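Local coordinates for SusD-like carbohydrate binding protein (Bacteroides vulgatus, PDB 3LEW) that probably binds carbohydrate at the bacterial outer membrane as a SusD-family protein, serving in glycan uptake, at residues A[20-25]-A[98-103]; A[36-41]-A[82-87]; A[150-155]-A[478-483]; A[209-214]-A[342-347]. All blocks are in the same frame, centred on the assembly; numbering follows the deposited sequence.

Interaction 1: residues A[20-25]-A[98-103]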
# COMPACT_ATOMS: atom_id res chain seq x y z
N GLY A 20 -1.42 -26.36 15.77
CA GLY A 20 -1.26 -25.13 16.58
C GLY A 20 0.16 -24.54 16.51
O GLY A 20 0.36 -23.32 16.54
N ASP A 21 1.15 -25.44 16.43
CA ASP A 21 2.56 -25.08 16.41
C ASP A 21 2.90 -24.39 15.09
O ASP A 21 3.64 -23.41 15.07
CB ASP A 21 3.49 -26.33 16.58
CG ASP A 21 3.34 -27.02 17.90
OD1 ASP A 21 3.28 -26.31 18.93
OD2 ASP A 21 3.29 -28.28 17.94
N ALA A 22 2.33 -24.88 13.99
CA ALA A 22 2.51 -24.26 12.68
C ALA A 22 1.86 -22.89 12.67
O ALA A 22 2.44 -21.90 12.19
CB ALA A 22 1.93 -25.14 11.59
N GLU A 23 0.66 -22.80 13.21
CA GLU A 23 -0.03 -21.52 13.26
C GLU A 23 0.76 -20.51 14.08
O GLU A 23 0.80 -19.31 13.72
CB GLU A 23 -1.44 -21.71 13.81
CG GLU A 23 -2.21 -20.41 13.95
CD GLU A 23 -3.72 -20.62 13.88
OE1 GLU A 23 -4.30 -21.29 14.73
OE2 GLU A 23 -4.34 -20.07 12.97
N LYS A 24 1.44 -20.95 15.13
CA LYS A 24 2.22 -20.04 15.94
C LYS A 24 3.34 -19.42 15.12
O LYS A 24 3.61 -18.23 15.22
CB LYS A 24 2.77 -20.69 17.18
CG LYS A 24 3.44 -19.70 18.12
N VAL A 25 4.03 -20.23 14.31
CA VAL A 25 5.07 -19.69 13.44
C VAL A 25 4.52 -18.67 12.44
O VAL A 25 5.13 -17.59 12.17
CB VAL A 25 5.85 -20.80 12.74
CG1 VAL A 25 6.85 -20.20 11.73
CG2 VAL A 25 6.55 -21.69 13.77
N ASN A 98 7.52 -20.67 4.31
CA ASN A 98 8.10 -21.91 3.79
C ASN A 98 8.35 -22.94 4.90
O ASN A 98 8.21 -24.14 4.67
CB ASN A 98 9.39 -21.63 3.02
CG ASN A 98 9.12 -20.92 1.69
OD1 ASN A 98 8.02 -21.01 1.18
ND2 ASN A 98 10.14 -20.21 1.13
N GLY A 99 8.73 -22.49 6.09
CA GLY A 99 8.90 -23.44 7.22
C GLY A 99 7.58 -24.09 7.58
O GLY A 99 7.52 -25.30 7.81
N VAL A 100 6.50 -23.32 7.59
CA VAL A 100 5.16 -23.86 7.80
C VAL A 100 4.78 -24.88 6.69
O VAL A 100 4.35 -26.01 6.98
CB VAL A 100 4.12 -22.74 7.94
CG1 VAL A 100 2.67 -23.26 7.83
CG2 VAL A 100 4.40 -21.99 9.25
N LEU A 101 4.99 -24.48 5.44
CA LEU A 101 4.69 -25.31 4.30
C LEU A 101 5.52 -26.59 4.31
O LEU A 101 5.01 -27.62 3.88
CB LEU A 101 4.84 -24.50 2.99
CG LEU A 101 3.76 -23.46 2.77
CD1 LEU A 101 4.15 -22.48 1.59
CD2 LEU A 101 2.35 -24.12 2.57
N ASP A 102 6.75 -26.57 4.83
CA ASP A 102 7.61 -27.78 4.87
C ASP A 102 7.15 -28.80 5.92
O ASP A 102 7.53 -29.95 5.84
CB ASP A 102 9.08 -27.44 5.15
CG ASP A 102 9.79 -26.72 3.98
OD1 ASP A 102 9.26 -26.66 2.84
OD2 ASP A 102 10.88 -26.16 4.23
N ASN A 103 6.37 -28.35 6.90
CA ASN A 103 6.01 -29.12 8.08
C ASN A 103 4.48 -29.36 8.25
O ASN A 103 4.08 -30.24 9.02
CB ASN A 103 6.52 -28.40 9.33
CG ASN A 103 8.03 -28.56 9.55
OD1 ASN A 103 8.47 -29.53 10.19
ND2 ASN A 103 8.82 -27.58 9.10

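Interaction 2: residues A[36-41]-A[82-87]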
# COMPACT_ATOMS: atom_id res chain seq x y z
N THR A 36 8.01 -4.72 13.00
CA THR A 36 9.45 -4.56 13.15
C THR A 36 9.93 -3.17 12.69
O THR A 36 9.77 -2.81 11.54
CB THR A 36 10.18 -5.67 12.34
OG1 THR A 36 9.72 -6.93 12.84
CG2 THR A 36 11.70 -5.55 12.49
N PHE A 37 10.57 -2.44 13.60
CA PHE A 37 11.20 -1.18 13.24
C PHE A 37 12.52 -1.38 12.50
O PHE A 37 13.31 -2.27 12.87
CB PHE A 37 11.52 -0.37 14.49
CG PHE A 37 10.33 0.32 15.14
CD1 PHE A 37 9.72 1.43 14.55
CD2 PHE A 37 9.85 -0.11 16.38
CE1 PHE A 37 8.66 2.09 15.20
CE2 PHE A 37 8.80 0.59 17.00
CZ PHE A 37 8.22 1.68 16.39
N ASN A 38 12.82 -0.49 11.55
CA ASN A 38 14.23 -0.20 11.21
C ASN A 38 14.52 1.29 11.49
O ASN A 38 14.45 2.16 10.60
CB ASN A 38 14.58 -0.63 9.77
CG ASN A 38 16.05 -0.44 9.46
OD1 ASN A 38 16.88 -0.36 10.39
ND2 ASN A 38 16.39 -0.34 8.18
N SER A 39 14.79 1.58 12.76
CA SER A 39 14.69 2.94 13.32
C SER A 39 13.24 3.33 13.39
O SER A 39 12.38 2.76 12.71
CB SER A 39 15.51 4.00 12.56
OG SER A 39 14.83 4.60 11.45
N TYR A 40 12.95 4.36 14.17
CA TYR A 40 11.62 4.91 14.22
C TYR A 40 11.07 5.42 12.88
O TYR A 40 9.85 5.54 12.74
CB TYR A 40 11.53 6.02 15.24
CG TYR A 40 11.48 5.54 16.69
CD1 TYR A 40 10.39 4.87 17.17
CD2 TYR A 40 12.53 5.79 17.58
CE1 TYR A 40 10.32 4.41 18.47
CE2 TYR A 40 12.47 5.35 18.91
CZ TYR A 40 11.35 4.66 19.34
OH TYR A 40 11.21 4.20 20.63
N ALA A 41 11.94 5.70 11.91
CA ALA A 41 11.51 6.14 10.57
C ALA A 41 10.77 5.06 9.80
O ALA A 41 10.09 5.37 8.84
CB ALA A 41 12.75 6.64 9.72
N THR A 82 14.41 2.20 4.57
CA THR A 82 13.12 1.71 4.07
C THR A 82 13.37 0.59 3.05
O THR A 82 12.78 -0.51 3.15
CB THR A 82 12.23 2.79 3.48
OG1 THR A 82 12.26 3.96 4.32
CG2 THR A 82 10.80 2.29 3.35
N ASN A 83 14.31 0.85 2.15
CA ASN A 83 14.70 -0.15 1.17
C ASN A 83 15.26 -1.39 1.81
O ASN A 83 14.91 -2.51 1.42
CB ASN A 83 15.66 0.48 0.17
CG ASN A 83 15.84 -0.36 -1.07
OD1 ASN A 83 14.95 -0.44 -1.94
ND2 ASN A 83 16.98 -1.02 -1.15
N THR A 84 16.12 -1.24 2.80
CA THR A 84 16.64 -2.36 3.54
C THR A 84 15.57 -3.16 4.25
O THR A 84 15.53 -4.39 4.15
CB THR A 84 17.75 -1.87 4.54
OG1 THR A 84 18.85 -1.36 3.77
CG2 THR A 84 18.25 -2.96 5.49
N LEU A 85 14.67 -2.48 4.97
CA LEU A 85 13.65 -3.18 5.70
C LEU A 85 12.72 -3.97 4.77
O LEU A 85 12.30 -5.08 5.11
CB LEU A 85 12.79 -2.19 6.48
CG LEU A 85 11.73 -2.83 7.37
CD1 LEU A 85 12.35 -3.80 8.45
CD2 LEU A 85 10.87 -1.74 8.05
N SER A 86 12.47 -3.43 3.59
CA SER A 86 11.61 -4.11 2.62
C SER A 86 12.13 -5.51 2.31
O SER A 86 11.40 -6.53 2.38
CB SER A 86 11.50 -3.27 1.35
OG SER A 86 10.72 -3.92 0.36
N TRP A 87 13.41 -5.55 1.98
CA TRP A 87 14.07 -6.81 1.62
C TRP A 87 14.05 -7.81 2.78
O TRP A 87 13.75 -9.01 2.62
CB TRP A 87 15.51 -6.54 1.21
CG TRP A 87 16.14 -7.68 0.42
CD1 TRP A 87 17.06 -8.55 0.87
CD2 TRP A 87 15.89 -8.04 -0.95
NE1 TRP A 87 17.42 -9.45 -0.12
CE2 TRP A 87 16.70 -9.16 -1.25
CE3 TRP A 87 15.04 -7.54 -1.94
CZ2 TRP A 87 16.72 -9.76 -2.52
CZ3 TRP A 87 15.05 -8.13 -3.21
CH2 TRP A 87 15.87 -9.27 -3.47

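Interaction 3: residues A[150-155]-A[478-483]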
# COMPACT_ATOMS: atom_id res chain seq x y z
N PRO A 150 14.81 -13.08 -6.32
CA PRO A 150 14.86 -14.55 -6.21
C PRO A 150 13.58 -15.11 -5.61
O PRO A 150 12.95 -14.46 -4.75
CB PRO A 150 16.06 -14.81 -5.29
CG PRO A 150 16.60 -13.48 -4.89
CD PRO A 150 15.80 -12.39 -5.46
N ILE A 151 13.22 -16.31 -6.05
CA ILE A 151 12.03 -17.00 -5.55
C ILE A 151 12.47 -18.20 -4.76
O ILE A 151 13.19 -19.05 -5.28
CB ILE A 151 11.13 -17.46 -6.71
CG1 ILE A 151 10.59 -16.24 -7.44
CG2 ILE A 151 9.97 -18.33 -6.18
CD1 ILE A 151 9.74 -16.56 -8.67
N TYR A 152 12.06 -18.27 -3.49
CA TYR A 152 12.27 -19.45 -2.66
C TYR A 152 10.94 -20.03 -2.25
O TYR A 152 10.02 -19.29 -1.80
CB TYR A 152 13.05 -19.11 -1.38
CG TYR A 152 14.35 -18.45 -1.66
CD1 TYR A 152 15.43 -19.17 -2.09
CD2 TYR A 152 14.50 -17.06 -1.55
CE1 TYR A 152 16.65 -18.55 -2.39
CE2 TYR A 152 15.69 -16.45 -1.83
CZ TYR A 152 16.76 -17.19 -2.26
OH TYR A 152 17.96 -16.57 -2.57
N THR A 153 10.84 -21.35 -2.39
CA THR A 153 9.64 -22.09 -2.03
C THR A 153 9.93 -23.21 -1.02
O THR A 153 9.03 -23.99 -0.69
CB THR A 153 8.91 -22.64 -3.27
OG1 THR A 153 9.75 -23.60 -3.95
CG2 THR A 153 8.53 -21.53 -4.20
N GLN A 154 11.17 -23.26 -0.54
CA GLN A 154 11.60 -24.19 0.53
C GLN A 154 12.29 -23.36 1.62
O GLN A 154 12.90 -22.32 1.29
CB GLN A 154 12.63 -25.20 -0.01
N SER A 155 12.23 -23.83 2.88
CA SER A 155 12.78 -23.05 4.01
C SER A 155 14.30 -22.80 3.88
O SER A 155 15.07 -23.68 3.46
CB SER A 155 12.42 -23.65 5.39
OG SER A 155 12.19 -22.57 6.32
N LEU A 478 26.41 -8.81 -2.72
CA LEU A 478 27.66 -9.44 -2.30
C LEU A 478 27.50 -10.91 -2.03
O LEU A 478 28.28 -11.71 -2.50
CB LEU A 478 28.21 -8.77 -1.03
CG LEU A 478 28.83 -7.39 -1.19
CD1 LEU A 478 29.30 -6.92 0.18
CD2 LEU A 478 30.02 -7.43 -2.22
N ALA A 479 26.48 -11.25 -1.27
CA ALA A 479 26.30 -12.60 -0.78
C ALA A 479 25.82 -13.56 -1.85
O ALA A 479 26.15 -14.74 -1.82
CB ALA A 479 25.31 -12.60 0.41
N ASN A 480 24.97 -13.09 -2.76
CA ASN A 480 24.40 -13.95 -3.79
C ASN A 480 25.19 -13.83 -5.07
O ASN A 480 24.96 -12.93 -5.86
CB ASN A 480 22.89 -13.63 -3.97
CG ASN A 480 22.18 -14.53 -4.98
OD1 ASN A 480 22.82 -15.27 -5.71
ND2 ASN A 480 20.85 -14.46 -5.00
N LYS A 481 26.11 -14.76 -5.31
CA LYS A 481 27.02 -14.64 -6.43
C LYS A 481 26.35 -14.93 -7.75
O LYS A 481 26.90 -14.61 -8.79
CB LYS A 481 28.23 -15.55 -6.24
CG LYS A 481 28.99 -15.28 -4.91
CD LYS A 481 29.85 -14.05 -5.03
CE LYS A 481 30.86 -13.98 -3.87
NZ LYS A 481 30.28 -13.74 -2.55
N ASN A 482 25.15 -15.51 -7.72
CA ASN A 482 24.42 -15.84 -8.95
C ASN A 482 23.21 -14.94 -9.25
O ASN A 482 22.39 -15.24 -10.14
CB ASN A 482 23.93 -17.27 -8.81
CG ASN A 482 25.08 -18.28 -8.62
OD1 ASN A 482 25.09 -19.03 -7.65
ND2 ASN A 482 26.05 -18.25 -9.50
N LEU A 483 23.10 -13.84 -8.50
CA LEU A 483 21.91 -13.01 -8.50
C LEU A 483 21.42 -12.64 -9.91
O LEU A 483 20.22 -12.74 -10.19
CB LEU A 483 22.20 -11.74 -7.70
CG LEU A 483 21.08 -10.74 -7.48
CD1 LEU A 483 19.88 -11.38 -6.79
CD2 LEU A 483 21.67 -9.54 -6.69

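Interaction 4: residues A[209-214]-A[342-347]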
# COMPACT_ATOMS: atom_id res chain seq x y z
N LEU A 209 -5.81 -11.78 -4.52
CA LEU A 209 -5.80 -12.31 -5.90
C LEU A 209 -6.25 -11.28 -6.91
O LEU A 209 -5.65 -11.18 -8.01
CB LEU A 209 -6.74 -13.51 -6.06
CG LEU A 209 -6.15 -14.88 -6.07
CD1 LEU A 209 -7.28 -15.89 -6.14
CD2 LEU A 209 -5.15 -15.03 -7.22
N SER A 210 -7.31 -10.54 -6.57
CA SER A 210 -7.85 -9.48 -7.44
C SER A 210 -6.79 -8.44 -7.73
O SER A 210 -6.58 -8.02 -8.88
CB SER A 210 -9.05 -8.79 -6.74
OG SER A 210 -10.12 -9.72 -6.67
N ARG A 211 -6.11 -8.00 -6.66
CA ARG A 211 -5.03 -7.03 -6.77
C ARG A 211 -3.88 -7.59 -7.63
O ARG A 211 -3.40 -6.97 -8.57
CB ARG A 211 -4.52 -6.67 -5.37
CG ARG A 211 -3.48 -5.57 -5.39
CD ARG A 211 -2.88 -5.35 -4.00
NE ARG A 211 -3.84 -4.77 -3.05
CZ ARG A 211 -3.54 -4.50 -1.76
NH1 ARG A 211 -2.36 -4.81 -1.24
NH2 ARG A 211 -4.46 -3.96 -0.95
N ALA A 212 -3.42 -8.78 -7.27
CA ALA A 212 -2.29 -9.39 -7.97
C ALA A 212 -2.54 -9.60 -9.46
O ALA A 212 -1.67 -9.32 -10.31
CB ALA A 212 -1.88 -10.75 -7.28
N CYS A 213 -3.75 -10.07 -9.79
CA CYS A 213 -4.11 -10.28 -11.14
C CYS A 213 -4.24 -8.99 -11.90
O CYS A 213 -3.82 -8.94 -13.04
CB CYS A 213 -5.39 -11.09 -11.25
SG CYS A 213 -5.18 -12.83 -10.74
N LEU A 214 -4.77 -7.95 -11.27
CA LEU A 214 -4.77 -6.63 -11.91
C LEU A 214 -3.35 -6.15 -12.24
O LEU A 214 -3.09 -5.68 -13.37
CB LEU A 214 -5.50 -5.60 -11.04
CG LEU A 214 -5.68 -4.23 -11.71
CD1 LEU A 214 -6.89 -4.31 -12.66
CD2 LEU A 214 -5.89 -3.09 -10.66
N VAL A 342 -4.72 -0.12 8.12
CA VAL A 342 -5.54 -0.69 7.03
C VAL A 342 -4.65 -1.28 5.91
O VAL A 342 -3.67 -0.66 5.52
CB VAL A 342 -6.54 0.35 6.47
CG1 VAL A 342 -5.84 1.51 5.79
CG2 VAL A 342 -7.51 -0.32 5.44
N LEU A 343 -4.99 -2.48 5.41
CA LEU A 343 -4.25 -3.09 4.34
C LEU A 343 -5.13 -3.29 3.08
O LEU A 343 -4.63 -3.24 1.97
CB LEU A 343 -3.70 -4.45 4.81
CG LEU A 343 -2.63 -4.38 5.94
CD1 LEU A 343 -2.34 -5.80 6.49
CD2 LEU A 343 -1.38 -3.67 5.43
N MSE A 344 -6.43 -3.47 3.26
CA MSE A 344 -7.33 -3.72 2.11
C MSE A 344 -8.76 -3.40 2.50
O MSE A 344 -9.23 -3.88 3.53
CB MSE A 344 -7.25 -5.17 1.63
CG MSE A 344 -7.99 -5.37 0.38
SE MSE A 344 -7.48 -7.12 -0.42
CE MSE A 344 -7.86 -8.22 0.93
N ARG A 345 -9.44 -2.59 1.68
CA ARG A 345 -10.84 -2.26 1.87
C ARG A 345 -11.69 -2.66 0.67
O ARG A 345 -11.19 -2.79 -0.47
CB ARG A 345 -11.00 -0.75 2.07
CG ARG A 345 -10.22 -0.23 3.20
CD ARG A 345 -10.65 1.21 3.50
NE ARG A 345 -10.14 2.21 2.56
CZ ARG A 345 -10.87 3.00 1.77
NH1 ARG A 345 -12.20 2.92 1.70
NH2 ARG A 345 -10.25 3.95 1.07
N VAL A 346 -12.98 -2.78 0.91
CA VAL A 346 -13.91 -3.11 -0.18
C VAL A 346 -13.87 -2.05 -1.31
O VAL A 346 -13.98 -2.41 -2.49
CB VAL A 346 -15.36 -3.31 0.32
CG1 VAL A 346 -16.30 -3.79 -0.90
CG2 VAL A 346 -15.42 -4.35 1.49
N ALA A 347 -13.70 -0.78 -1.00
CA ALA A 347 -13.63 0.22 -2.05
C ALA A 347 -12.55 -0.10 -3.09
O ALA A 347 -12.75 0.20 -4.27
CB ALA A 347 -13.38 1.65 -1.46
O HOH W 1 -1.70 -3.76 1.38

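Interaction 1: residues A[20-25]-A[98-103]
Ala22 and Val100 mark the closest approach of two helical segments that run in roughly opposite directions, their CA atoms 5.6 Å apart. This is an antiparallel helix pair, helix 19-35 against helix 81-103, in the helical part of a SusD-family protein whose sequence families belong to the TPR clan. The short separation is consistent with the small alanine on the first helix, whose methyl group points at the second helix and takes up little room. Val100 fills the interface with both of its branches. CG2 reaches the backbone of the first helix, 3.5 Å from Ala22 O, and also meets CG1 of Val25 at 3.9 Å. The other branch, Val100 CG1, lies 4.3 Å from Ala22 CB. The torsions account for this division: in Val100 CG1 is anti to the backbone N (chi1 167°), which leaves CG2 beside that N and nearer Val25. Val25 and Val100 pass alongside each other in opposite directions. The side-chain contacts are apolar, and the contact is modest, 139 Å² summed over both segments. Around it, Val100 also packs on Ala121 of helix 111-135 and Ala22 on Ile104, which extends the apolar layer beyond the pair. Near the end of the second segment, Asn103 folds its amide back on its own helix: ND2 donates to Gly99 O at 2.9 Å with an N-H...O angle of 173°, and that oxygen lies almost exactly in the amide plane.

Interaction 2: residues A[36-41]-A[82-87]
The amide of Asn38 is the flat group that carries this contact, and its nitrogen end is what meets the helix: ND2 lies 4.2 Å from CB of Thr84 and equally far from that residue's CG2, both carbons displaced to the same side of the amide plane, CG2 further than CB. The side chains of Asn38 and Thr84 cross at about a right angle. These distances mean packing; the polar partner of ND2 is the backbone oxygen of Gly81, just ahead of the segment on the same helix. CB of Asn38 itself faces Leu85, and CG anti to the backbone N (chi1 -176°) extends the amide across the helix toward Thr84. The CB atoms of Asn38 and Leu85 are 4.1 Å apart, and CD1 of Leu85 is at the same distance from Asn38 CB. The other methyl, CD2, lies 3.8 Å from Thr36 O, the carbonyl of the first residue to leave helical geometry after helix 19-35. An alanine in place of Leu85 removes CG and both methyls, and would probably open a gap beside the carbonyl of Thr36 and CB of Asn38. Within the loop, Ser39 OG accepts from Ala41 N at 3.1 Å, an ST turn that bends the loop at Ser39. A bound pentaethylene glycol, probably from the crystallisation liquor, comes close to the Asn38 side chain. The loop thus links helix 19-35 to helix 46-54 across a side of helix 81-103, while Thr82 and Ser86 of that helix pack on helix 46-54.

Interaction 3: residues A[150-155]-A[478-483]
The ring of Pro150 packs against the end of Leu483, with CG and CD1 4.3 Å apart, and the same CG approaches Asn480 ND2 at 4.4 Å. Leu483 starts with its first bond aimed past the proline, but CG anti to the backbone N (chi1 -176°) carries the methyl back to it. Tyr152 completes the contact from its far end: its OH is 4.3 Å from Asn480 ND2, too distant for a hydrogen bond. Each of these polar atoms has a partner nearby. ND2 of Asn480 donates to Lys165 O and Glu476 OE2, so the buried amide nitrogen is satisfied twice, whereas Tyr152 OH binds a pentaethylene glycol molecule probably left from crystallisation. At the other end of the same amide, OD1 accepts from Asn482 N at 3.1 Å, somewhat bent with an N-H...O angle of 137°, and so bridges the turn. With only 83 Å² buried, the contact is light. It joins the loop after strand 147-149, in the N-terminal part of the chain, to the segment leaving helix 474-479 near the C-terminus. The arrangement is an Asx turn at Asn480, overlaid on a type I beta turn from Asn480 to Leu483, just after the end of that helix.

Interaction 4: residues A[209-214]-A[342-347]
Arg211 NH2 donates to the backbone oxygen of Leu343 at 3.0 Å, and the bond is well formed on both sides: the N-H...O angle is 155°, the C=O...N angle 154°, and the oxygen lies at the edge of the guanidinium, in its plane. A water molecule closes a second path between the same groups. It accepts from Arg211 NH1 at 2.9 Å and donates to Leu343 O at 3.0 Å, so the carbonyl is gripped by two donors, which is likely to restrict rotation of the guanidinium. Next to this, NH2 packs obliquely on Met344, a selenomethionine in the crystal, 4.0 Å from its CB. The arginine chain runs straight from the helix, with CG anti to the backbone N (chi1 -174°), and then bends at chi3 to present its edge to the carbonyl. Further out, Glu348 on helix 346-359 forms a salt bridge with NH2, and Phe407 packs on the arginine side chain. A leucine in place of Arg211 would probably leave Glu348 without this charged partner and Leu343 O without its direct donor, with the water losing one of its two mates. Strand 341-345 pairs antiparallel with strand 254-258, both Leu343 and Met344 bonding through their backbones to Trp256. The contact therefore ties helix 202-215 to the point where a two-stranded sheet leads into helix 346-359; the local backbone feature is a classic beta bulge, Leu343 and Met344 both facing Trp256, consistent with the turn of this carbonyl toward the arginine.

In the fold
Interactions 1 and 2 share helix 81-103, their centres about 25 Å apart, and interaction 2 is nested within the loop that interaction 1 closes. Interaction 3 touches both: its 150-155 loop meets segment 98-103 of interaction 1 through Asp102 OD2 and Ser155 N, 3.0 Å apart and probably hydrogen-bonded, while Trp87 of interaction 2 packs on Pro150. Interaction 4 touches none of the others and is nested along the chain inside interaction 3, whose centre is about 28 Å away. Interactions 1 and 2 stay within the N-terminal part of the chain; interactions 3 and 4 each join that part to the C-terminal one, so the two sequence regions fold together.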